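Local atomic coordinates of SusD superfamily protein (Bacteroides fragilis NCTC 9343, PDB entry 3NQP), a protein that probably binds glycans at the cell surface as an outer-membrane lipoprotein of the SusD family, helping to pass them to a partner transporter. Residues F75-F85 with W494-N502; T388-E396 with F431-L439. All coordinates share one frame; numbering follows the deposited sequence.

Contact 1: F75-F85 with W494-N502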
loop_
_atom_site.group_PDB
_atom_site.type_symbol
_atom_site.label_atom_id
_atom_site.label_comp_id
_atom_site.label_asym_id
_atom_site.label_seq_id
_atom_site.Cartn_x
_atom_site.Cartn_y
_atom_site.Cartn_z
ATOM N N PHE A 75 10.756 -17.661 4.778
ATOM C CA PHE A 75 11.523 -16.653 5.476
ATOM C C PHE A 75 12.407 -17.290 6.526
ATOM O O PHE A 75 11.926 -18.082 7.330
ATOM C CB PHE A 75 10.597 -15.677 6.175
ATOM C CG PHE A 75 10.082 -14.570 5.275
ATOM C CD1 PHE A 75 10.888 -13.472 4.975
ATOM C CD2 PHE A 75 8.818 -14.613 4.746
ATOM C CE1 PHE A 75 10.438 -12.456 4.182
ATOM C CE2 PHE A 75 8.366 -13.589 3.909
ATOM C CZ PHE A 75 9.169 -12.518 3.642
ATOM N N ASP A 76 13.687 -16.933 6.489
ATOM C CA ASP A 76 14.667 -17.300 7.534
ATOM C C ASP A 76 15.904 -16.417 7.334
ATOM O O ASP A 76 15.903 -15.506 6.485
ATOM C CB ASP A 76 14.979 -18.810 7.463
ATOM C CG ASP A 76 15.505 -19.246 6.104
ATOM O OD1 ASP A 76 16.307 -18.501 5.496
ATOM O OD2 ASP A 76 15.130 -20.344 5.633
ATOM N N GLU A 77 16.984 -16.673 8.073
ATOM C CA GLU A 77 18.150 -15.799 8.002
ATOM C C GLU A 77 18.911 -15.789 6.654
ATOM O O GLU A 77 19.784 -14.953 6.471
ATOM C CB GLU A 77 19.130 -16.087 9.140
ATOM C CG GLU A 77 19.863 -17.386 8.983
ATOM C CD GLU A 77 20.935 -17.617 10.057
ATOM O OE1 GLU A 77 21.139 -16.785 10.981
ATOM O OE2 GLU A 77 21.604 -18.649 9.927
ATOM N N THR A 78 18.600 -16.704 5.734
ATOM C CA THR A 78 19.160 -16.639 4.377
ATOM C C THR A 78 18.093 -16.370 3.320
ATOM O O THR A 78 18.409 -16.351 2.138
ATOM C CB THR A 78 19.968 -17.908 4.019
ATOM O OG1 THR A 78 19.167 -19.071 4.203
ATOM C CG2 THR A 78 21.223 -18.016 4.933
ATOM N N HIS A 79 16.841 -16.148 3.748
ATOM C CA HIS A 79 15.742 -15.773 2.858
ATOM C C HIS A 79 14.943 -14.637 3.546
ATOM O O HIS A 79 13.961 -14.879 4.246
ATOM C CB HIS A 79 14.820 -16.973 2.544
ATOM C CG HIS A 79 15.532 -18.192 2.031
ATOM N ND1 HIS A 79 16.257 -19.025 2.854
ATOM C CD2 HIS A 79 15.609 -18.734 0.788
ATOM C CE1 HIS A 79 16.768 -20.016 2.141
ATOM N NE2 HIS A 79 16.409 -19.854 0.882
ATOM N N THR A 80 15.406 -13.401 3.381
ATOM C CA THR A 80 14.961 -12.285 4.208
ATOM C C THR A 80 14.058 -11.275 3.454
ATOM O O THR A 80 13.544 -10.321 4.052
ATOM C CB THR A 80 16.127 -11.558 4.846
ATOM O OG1 THR A 80 16.860 -10.854 3.853
ATOM C CG2 THR A 80 17.082 -12.556 5.602
ATOM N N GLY A 81 13.826 -11.541 2.169
ATOM C CA GLY A 81 12.889 -10.769 1.356
ATOM C C GLY A 81 13.523 -9.487 0.835
ATOM O O GLY A 81 13.517 -9.218 -0.376
ATOM N N VAL A 82 13.997 -8.682 1.792
ATOM C CA VAL A 82 14.797 -7.490 1.534
ATOM C C VAL A 82 16.043 -7.568 2.391
ATOM O O VAL A 82 16.072 -8.337 3.352
ATOM C CB VAL A 82 14.023 -6.179 1.849
ATOM C CG1 VAL A 82 12.708 -6.101 0.999
ATOM C CG2 VAL A 82 13.746 -5.994 3.358
ATOM N N SER A 83 17.053 -6.772 2.041
ATOM C CA SER A 83 18.281 -6.669 2.809
ATOM C C SER A 83 18.320 -5.343 3.503
ATOM O O SER A 83 17.603 -4.424 3.120
ATOM C CB SER A 83 19.498 -6.702 1.880
ATOM O OG SER A 83 19.466 -7.891 1.116
ATOM N N LYS A 84 19.199 -5.251 4.504
ATOM C CA LYS A 84 19.566 -4.015 5.154
ATOM C C LYS A 84 18.382 -3.239 5.693
ATOM O O LYS A 84 18.329 -2.010 5.511
ATOM C CB LYS A 84 20.388 -3.108 4.207
ATOM C CG LYS A 84 21.633 -3.758 3.621
ATOM C CD LYS A 84 22.580 -2.764 2.885
ATOM C CE LYS A 84 22.097 -2.455 1.443
ATOM N NZ LYS A 84 21.770 -3.645 0.542
ATOM N N PHE A 85 17.470 -3.931 6.392
ATOM C CA PHE A 85 16.245 -3.284 6.911
ATOM C C PHE A 85 15.509 -2.490 5.823
ATOM O O PHE A 85 14.972 -1.410 6.056
ATOM C CB PHE A 85 16.570 -2.361 8.093
ATOM C CG PHE A 85 16.912 -3.080 9.351
ATOM C CD1 PHE A 85 15.929 -3.655 10.122
ATOM C CD2 PHE A 85 18.243 -3.145 9.791
ATOM C CE1 PHE A 85 16.227 -4.280 11.289
ATOM C CE2 PHE A 85 18.556 -3.773 10.964
ATOM C CZ PHE A 85 17.561 -4.355 11.717
ATOM N N TRP A 494 9.536 -10.094 9.815
ATOM C CA TRP A 494 10.552 -10.490 8.866
ATOM C C TRP A 494 11.937 -10.642 9.518
ATOM O O TRP A 494 12.286 -9.921 10.489
ATOM C CB TRP A 494 10.617 -9.471 7.732
ATOM C CG TRP A 494 9.376 -9.292 6.898
ATOM C CD1 TRP A 494 8.090 -9.234 7.334
ATOM C CD2 TRP A 494 9.341 -9.062 5.487
ATOM N NE1 TRP A 494 7.236 -8.997 6.259
ATOM C CE2 TRP A 494 7.995 -8.878 5.123
ATOM C CE3 TRP A 494 10.333 -8.976 4.487
ATOM C CZ2 TRP A 494 7.605 -8.617 3.799
ATOM C CZ3 TRP A 494 9.943 -8.744 3.177
ATOM C CH2 TRP A 494 8.599 -8.554 2.842
ATOM N N PRO A 495 12.709 -11.632 9.056
ATOM C CA PRO A 495 14.028 -11.799 9.660
ATOM C C PRO A 495 15.056 -10.867 9.031
ATOM O O PRO A 495 14.791 -10.242 8.011
ATOM C CB PRO A 495 14.366 -13.235 9.310
ATOM C CG PRO A 495 13.730 -13.427 7.922
ATOM C CD PRO A 495 12.525 -12.530 7.897
ATOM N N ILE A 496 16.209 -10.736 9.673
ATOM C CA ILE A 496 17.331 -10.053 9.058
ATOM C C ILE A 496 18.433 -11.070 8.668
ATOM O O ILE A 496 18.504 -12.189 9.225
ATOM C CB ILE A 496 17.808 -8.903 9.934
ATOM C CG1 ILE A 496 18.328 -9.409 11.261
ATOM C CG2 ILE A 496 16.640 -7.857 10.185
ATOM C CD1 ILE A 496 19.042 -8.308 12.040
ATOM N N GLU A 497 19.272 -10.654 7.728
ATOM C CA GLU A 497 20.299 -11.497 7.088
ATOM C C GLU A 497 21.381 -11.926 8.078
ATOM O O GLU A 497 21.884 -11.101 8.842
ATOM C CB GLU A 497 21.118 -10.749 5.991
ATOM C CG GLU A 497 20.454 -9.983 4.954
ATOM C CD GLU A 497 20.133 -8.593 5.404
ATOM O OE1 GLU A 497 19.138 -8.496 6.128
ATOM O OE2 GLU A 497 20.843 -7.624 5.067
ATOM N N LYS A 498 21.785 -13.187 7.957
ATOM C CA LYS A 498 22.912 -13.763 8.675
ATOM C C LYS A 498 24.154 -12.899 8.509
ATOM O O LYS A 498 24.872 -12.693 9.455
ATOM C CB LYS A 498 23.217 -15.180 8.130
ATOM C CG LYS A 498 24.255 -15.992 8.932
ATOM C CD LYS A 498 24.622 -17.323 8.222
ATOM C CE LYS A 498 25.558 -18.237 9.084
ATOM N NZ LYS A 498 24.838 -18.923 10.239
ATOM N N THR A 499 24.426 -12.428 7.294
ATOM C CA THR A 499 25.657 -11.657 7.049
ATOM C C THR A 499 25.680 -10.406 7.902
ATOM O O THR A 499 26.709 -10.084 8.512
ATOM C CB THR A 499 25.855 -11.261 5.558
ATOM O OG1 THR A 499 24.617 -10.786 5.028
ATOM C CG2 THR A 499 26.346 -12.428 4.751
HETATM N N MSE A 500 24.548 -9.704 7.961
HETATM C CA MSE A 500 24.419 -8.506 8.827
HETATM C C MSE A 500 24.585 -8.830 10.307
HETATM O O MSE A 500 25.201 -8.061 11.065
HETATM C CB MSE A 500 23.067 -7.801 8.608
HETATM C CG MSE A 500 23.151 -6.512 7.829
HETATM SE SE MSE A 500 21.750 -5.207 8.230
HETATM C CE MSE A 500 20.314 -6.458 8.410
ATOM N N LEU A 501 24.003 -9.944 10.729
ATOM C CA LEU A 501 24.137 -10.409 12.115
ATOM C C LEU A 501 25.600 -10.678 12.424
ATOM O O LEU A 501 26.082 -10.283 13.473
ATOM C CB LEU A 501 23.308 -11.679 12.370
ATOM C CG LEU A 501 21.785 -11.499 12.466
ATOM C CD1 LEU A 501 21.099 -12.867 12.707
ATOM C CD2 LEU A 501 21.413 -10.478 13.580
ATOM N N ASN A 502 26.312 -11.328 11.500
ATOM C CA ASN A 502 27.743 -11.618 11.704
ATOM C C ASN A 502 28.607 -10.334 11.778
ATOM O O ASN A 502 29.484 -10.237 12.634
ATOM C CB ASN A 502 28.274 -12.607 10.641
ATOM C CG ASN A 502 27.648 -14.014 10.766
ATOM O OD1 ASN A 502 26.954 -14.313 11.743
ATOM N ND2 ASN A 502 27.879 -14.871 9.761
HETATM O O HOH W 1 14.758 -8.370 6.008
HETATM O O HOH W 2 17.288 -6.798 6.656
#
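Phe75 turns its edge to one face of the Trp494 indole, an edge-to-face pair with ring centroids 4.8 Å apart and planes at 55°; its CE1 lies 3.5 Å from Trp494 CE3. The same phenyl ring also meets Pro495, the residue after Trp494, with CD1 against CD. Elsewhere Ile496 CG2 makes an off-centre CH-pi contact with the Phe85 ring, and the selenium of selenomethionine Met500 approaches that ring obliquely.

Polar bonds tie the loop 75-85 to the start of helix 498-503. Lys498 N donates to Glu77 O at 3.1 Å, nearly straight at 162°, while Lys498 NZ forms a salt bridge to Glu77 OE2, 3.3 Å away. Glu497, the N-cap residue, bends at chi2 (85°), which swings its carboxylate back to the loop; there Lys84 N meets OE2 at 2.9 Å from above the carboxylate plane. Water 2 donates to Glu497 OE1 and accepts from Phe85 N. Glu497 N is buried without a partner in the model.

Further out, Asp76 OD1 receives Thr78 N in an Asx turn and also His79 ND1 (2.7 Å), bracing the type I turn that presents Glu77 O. Tyr135 of helix 110-135 packs edge-to-face on Phe85. The chemistry implies a join between N- and C-terminal parts of the chain with aromatic groups at two places and directional bonds at the helix start, one carboxylate engaging two successive loop amides, directly and through water.

Contact 2: T388-E396 with F431-L439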
loop_
_atom_site.group_PDB
_atom_site.type_symbol
_atom_site.label_atom_id
_atom_site.label_comp_id
_atom_site.label_asym_id
_atom_site.label_seq_id
_atom_site.Cartn_x
_atom_site.Cartn_y
_atom_site.Cartn_z
ATOM N N THR A 388 -11.335 1.980 6.187
ATOM C CA THR A 388 -10.658 2.027 7.471
ATOM C C THR A 388 -11.682 2.414 8.589
ATOM O O THR A 388 -11.688 1.809 9.677
ATOM C CB THR A 388 -9.380 2.950 7.419
ATOM O OG1 THR A 388 -8.523 2.584 6.309
ATOM C CG2 THR A 388 -8.574 2.820 8.693
ATOM N N LEU A 389 -12.556 3.388 8.315
ATOM C CA LEU A 389 -13.645 3.760 9.228
ATOM C C LEU A 389 -14.660 2.642 9.348
ATOM O O LEU A 389 -15.211 2.432 10.417
ATOM C CB LEU A 389 -14.321 5.048 8.754
ATOM C CG LEU A 389 -13.560 6.333 9.084
ATOM C CD1 LEU A 389 -14.078 7.540 8.318
ATOM C CD2 LEU A 389 -13.577 6.589 10.560
ATOM N N ALA A 390 -14.886 1.884 8.266
ATOM C CA ALA A 390 -15.729 0.689 8.362
ATOM C C ALA A 390 -15.163 -0.331 9.380
ATOM O O ALA A 390 -15.911 -0.944 10.171
ATOM C CB ALA A 390 -15.921 0.042 6.997
ATOM N N GLU A 391 -13.848 -0.542 9.326
ATOM C CA GLU A 391 -13.200 -1.462 10.243
ATOM C C GLU A 391 -13.325 -0.969 11.697
ATOM O O GLU A 391 -13.614 -1.759 12.582
ATOM C CB GLU A 391 -11.742 -1.663 9.858
ATOM C CG GLU A 391 -11.029 -2.690 10.724
ATOM C CD GLU A 391 -9.662 -3.023 10.197
ATOM O OE1 GLU A 391 -9.475 -2.843 8.971
ATOM O OE2 GLU A 391 -8.800 -3.456 11.010
ATOM N N ILE A 392 -13.172 0.341 11.924
ATOM C CA ILE A 392 -13.370 0.919 13.268
ATOM C C ILE A 392 -14.827 0.674 13.713
ATOM O O ILE A 392 -15.072 0.227 14.848
ATOM C CB ILE A 392 -13.015 2.428 13.308
ATOM C CG1 ILE A 392 -11.493 2.634 13.144
ATOM C CG2 ILE A 392 -13.506 3.043 14.611
ATOM C CD1 ILE A 392 -11.019 4.139 12.802
ATOM N N ALA A 393 -15.780 0.927 12.808
ATOM C CA ALA A 393 -17.194 0.677 13.059
ATOM C C ALA A 393 -17.438 -0.771 13.510
ATOM O O ALA A 393 -18.139 -1.042 14.504
ATOM C CB ALA A 393 -18.062 1.014 11.766
ATOM N N ASN A 394 -16.849 -1.708 12.790
ATOM C CA ASN A 394 -16.992 -3.105 13.161
ATOM C C ASN A 394 -16.483 -3.334 14.603
ATOM O O ASN A 394 -17.125 -4.064 15.352
ATOM C CB ASN A 394 -16.285 -4.073 12.193
ATOM C CG ASN A 394 -16.820 -5.482 12.305
ATOM O OD1 ASN A 394 -17.968 -5.661 12.706
ATOM N ND2 ASN A 394 -16.010 -6.490 11.933
HETATM N N MSE A 395 -15.393 -2.672 14.996
HETATM C CA MSE A 395 -14.871 -2.822 16.361
HETATM C C MSE A 395 -15.844 -2.252 17.397
HETATM O O MSE A 395 -16.016 -2.825 18.475
HETATM C CB MSE A 395 -13.503 -2.150 16.553
HETATM C CG MSE A 395 -12.341 -2.836 15.880
HETATM SE SE MSE A 395 -11.989 -4.589 16.494
HETATM C CE MSE A 395 -11.265 -4.210 18.264
ATOM N N GLU A 396 -16.480 -1.126 17.073
ATOM C CA GLU A 396 -17.458 -0.475 17.962
ATOM C C GLU A 396 -18.736 -1.262 18.117
ATOM O O GLU A 396 -19.380 -1.187 19.157
ATOM C CB GLU A 396 -17.882 0.886 17.422
ATOM C CG GLU A 396 -16.829 1.959 17.437
ATOM C CD GLU A 396 -17.205 3.216 16.606
ATOM O OE1 GLU A 396 -17.979 3.167 15.636
ATOM O OE2 GLU A 396 -16.665 4.278 16.898
ATOM N N PHE A 431 -19.868 -10.066 13.497
ATOM C CA PHE A 431 -18.564 -9.440 13.380
ATOM C C PHE A 431 -17.760 -10.047 12.239
ATOM O O PHE A 431 -17.140 -9.327 11.452
ATOM C CB PHE A 431 -17.763 -9.566 14.680
ATOM C CG PHE A 431 -16.423 -8.883 14.625
ATOM C CD1 PHE A 431 -15.319 -9.523 14.047
ATOM C CD2 PHE A 431 -16.255 -7.613 15.159
ATOM C CE1 PHE A 431 -14.076 -8.893 13.961
ATOM C CE2 PHE A 431 -14.990 -6.973 15.080
ATOM C CZ PHE A 431 -13.904 -7.635 14.481
ATOM N N THR A 432 -17.783 -11.368 12.126
ATOM C CA THR A 432 -16.958 -12.059 11.140
ATOM C C THR A 432 -17.404 -11.670 9.732
ATOM O O THR A 432 -16.594 -11.420 8.834
ATOM C CB THR A 432 -17.033 -13.589 11.299
ATOM O OG1 THR A 432 -16.552 -13.972 12.608
ATOM C CG2 THR A 432 -16.150 -14.295 10.247
ATOM N N THR A 433 -18.711 -11.644 9.522
ATOM C CA THR A 433 -19.220 -11.376 8.151
ATOM C C THR A 433 -18.783 -9.960 7.760
ATOM O O THR A 433 -18.348 -9.731 6.640
ATOM C CB THR A 433 -20.731 -11.521 8.107
ATOM O OG1 THR A 433 -21.062 -12.821 8.564
ATOM C CG2 THR A 433 -21.336 -11.309 6.645
ATOM N N ASN A 434 -18.916 -9.008 8.691
ATOM C CA ASN A 434 -18.499 -7.640 8.490
ATOM C C ASN A 434 -16.998 -7.518 8.225
ATOM O O ASN A 434 -16.590 -6.844 7.281
ATOM C CB ASN A 434 -18.816 -6.769 9.701
ATOM C CG ASN A 434 -20.305 -6.411 9.828
ATOM O OD1 ASN A 434 -21.043 -6.278 8.833
ATOM N ND2 ASN A 434 -20.740 -6.254 11.066
ATOM N N GLU A 435 -16.161 -8.112 9.078
ATOM C CA GLU A 435 -14.688 -8.028 8.883
ATOM C C GLU A 435 -14.293 -8.580 7.516
ATOM O O GLU A 435 -13.507 -7.972 6.784
ATOM C CB GLU A 435 -13.951 -8.788 9.990
ATOM C CG GLU A 435 -12.526 -8.400 10.132
ATOM C CD GLU A 435 -12.320 -7.202 11.056
ATOM O OE1 GLU A 435 -13.240 -6.366 11.214
ATOM O OE2 GLU A 435 -11.226 -7.096 11.636
ATOM N N LEU A 436 -14.841 -9.736 7.138
ATOM C CA LEU A 436 -14.530 -10.327 5.836
ATOM C C LEU A 436 -15.049 -9.503 4.662
ATOM O O LEU A 436 -14.399 -9.430 3.622
ATOM C CB LEU A 436 -14.984 -11.775 5.753
ATOM C CG LEU A 436 -14.350 -12.760 6.758
ATOM C CD1 LEU A 436 -15.063 -14.120 6.745
ATOM C CD2 LEU A 436 -12.779 -12.926 6.556
ATOM N N ALA A 437 -16.216 -8.911 4.824
ATOM C CA ALA A 437 -16.779 -8.016 3.818
ATOM C C ALA A 437 -15.861 -6.798 3.592
ATOM O O ALA A 437 -15.707 -6.344 2.450
ATOM C CB ALA A 437 -18.224 -7.585 4.207
ATOM N N ILE A 438 -15.238 -6.299 4.653
ATOM C CA ILE A 438 -14.368 -5.113 4.579
ATOM C C ILE A 438 -13.073 -5.558 3.897
ATOM O O ILE A 438 -12.620 -4.920 2.947
ATOM C CB ILE A 438 -14.085 -4.479 5.962
ATOM C CG1 ILE A 438 -15.349 -3.821 6.561
ATOM C CG2 ILE A 438 -12.931 -3.419 5.875
ATOM C CD1 ILE A 438 -15.195 -3.569 8.141
ATOM N N LEU A 439 -12.524 -6.693 4.327
ATOM C CA LEU A 439 -11.319 -7.241 3.674
ATOM C C LEU A 439 -11.550 -7.449 2.197
ATOM O O LEU A 439 -10.734 -7.067 1.376
ATOM C CB LEU A 439 -10.857 -8.562 4.327
ATOM C CG LEU A 439 -9.772 -9.415 3.597
ATOM C CD1 LEU A 439 -8.451 -8.763 3.694
ATOM C CD2 LEU A 439 -9.727 -10.855 4.194
HETATM O O HOH W 3 -12.729 -4.414 13.163
#
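One face of the Phe431 ring carries the amide of Asn394, whose ND2 sits 3.2 Å above the plane, over the ring centre, with amide and ring only 20° from parallel. At the edge of the same ring lies the selenium of selenomethionine Met395, 4.1 Å from Phe431 CE2, a Met-aromatic contact.

Asn394 is a knob in the hole formed by Phe431, Asn434, Glu435 and Ile438. Its CG, anti to the backbone N (chi1 -160°), carries the amide across. Both acceptors of ND2 lie in the amide plane: Phe431 O at 3.1 Å and Glu435 OE1 at 2.9 Å. Asn434 ND2, also bonded to Thr428 O, donates to Asn394 OD1 from above its carbonyl plane, a longer bond of 3.3 Å; Tyr425 OH bonds Asn434 OD1. Ile438 CD1 packs 3.9 Å from Ala390 CB.

The segments form an antiparallel helix pair in the helical part of this SusD-family chain, axes 9.9 Å apart at 172°. Water 3 donates to Glu391 O and Glu435 OE1. Glu391 OE2 and Glu435 OE2 come within 4.4 Å, but Lys216, bridging both, probably offsets their charge; Arg458 also pairs with Glu391. A buried amide, its rotation set mainly by two in-plane ND2 bonds, thus links the helices.

Contact 1 and contact 2 are separate: their centres lie about 34 Å apart, their nearest atoms about 16 Å, and they do not touch. In sequence, however, both segments of contact 2 fall between those of contact 1. Contact 1 closes a span of 408 intervening residues, bringing a loop of the N-terminal part against the C-terminal region, whereas contact 2 pairs helices 382-396 and 431-445 across only 34 residues. The contact centres lie about 22 Å and about 19 Å from the chain centre. Contact 1 joins a loop to the loop and first turn leading into helix 498-503; contact 2 joins two regular helices. No ligand lies among the atoms of either contact, and nothing in their geometry marks a sugar site.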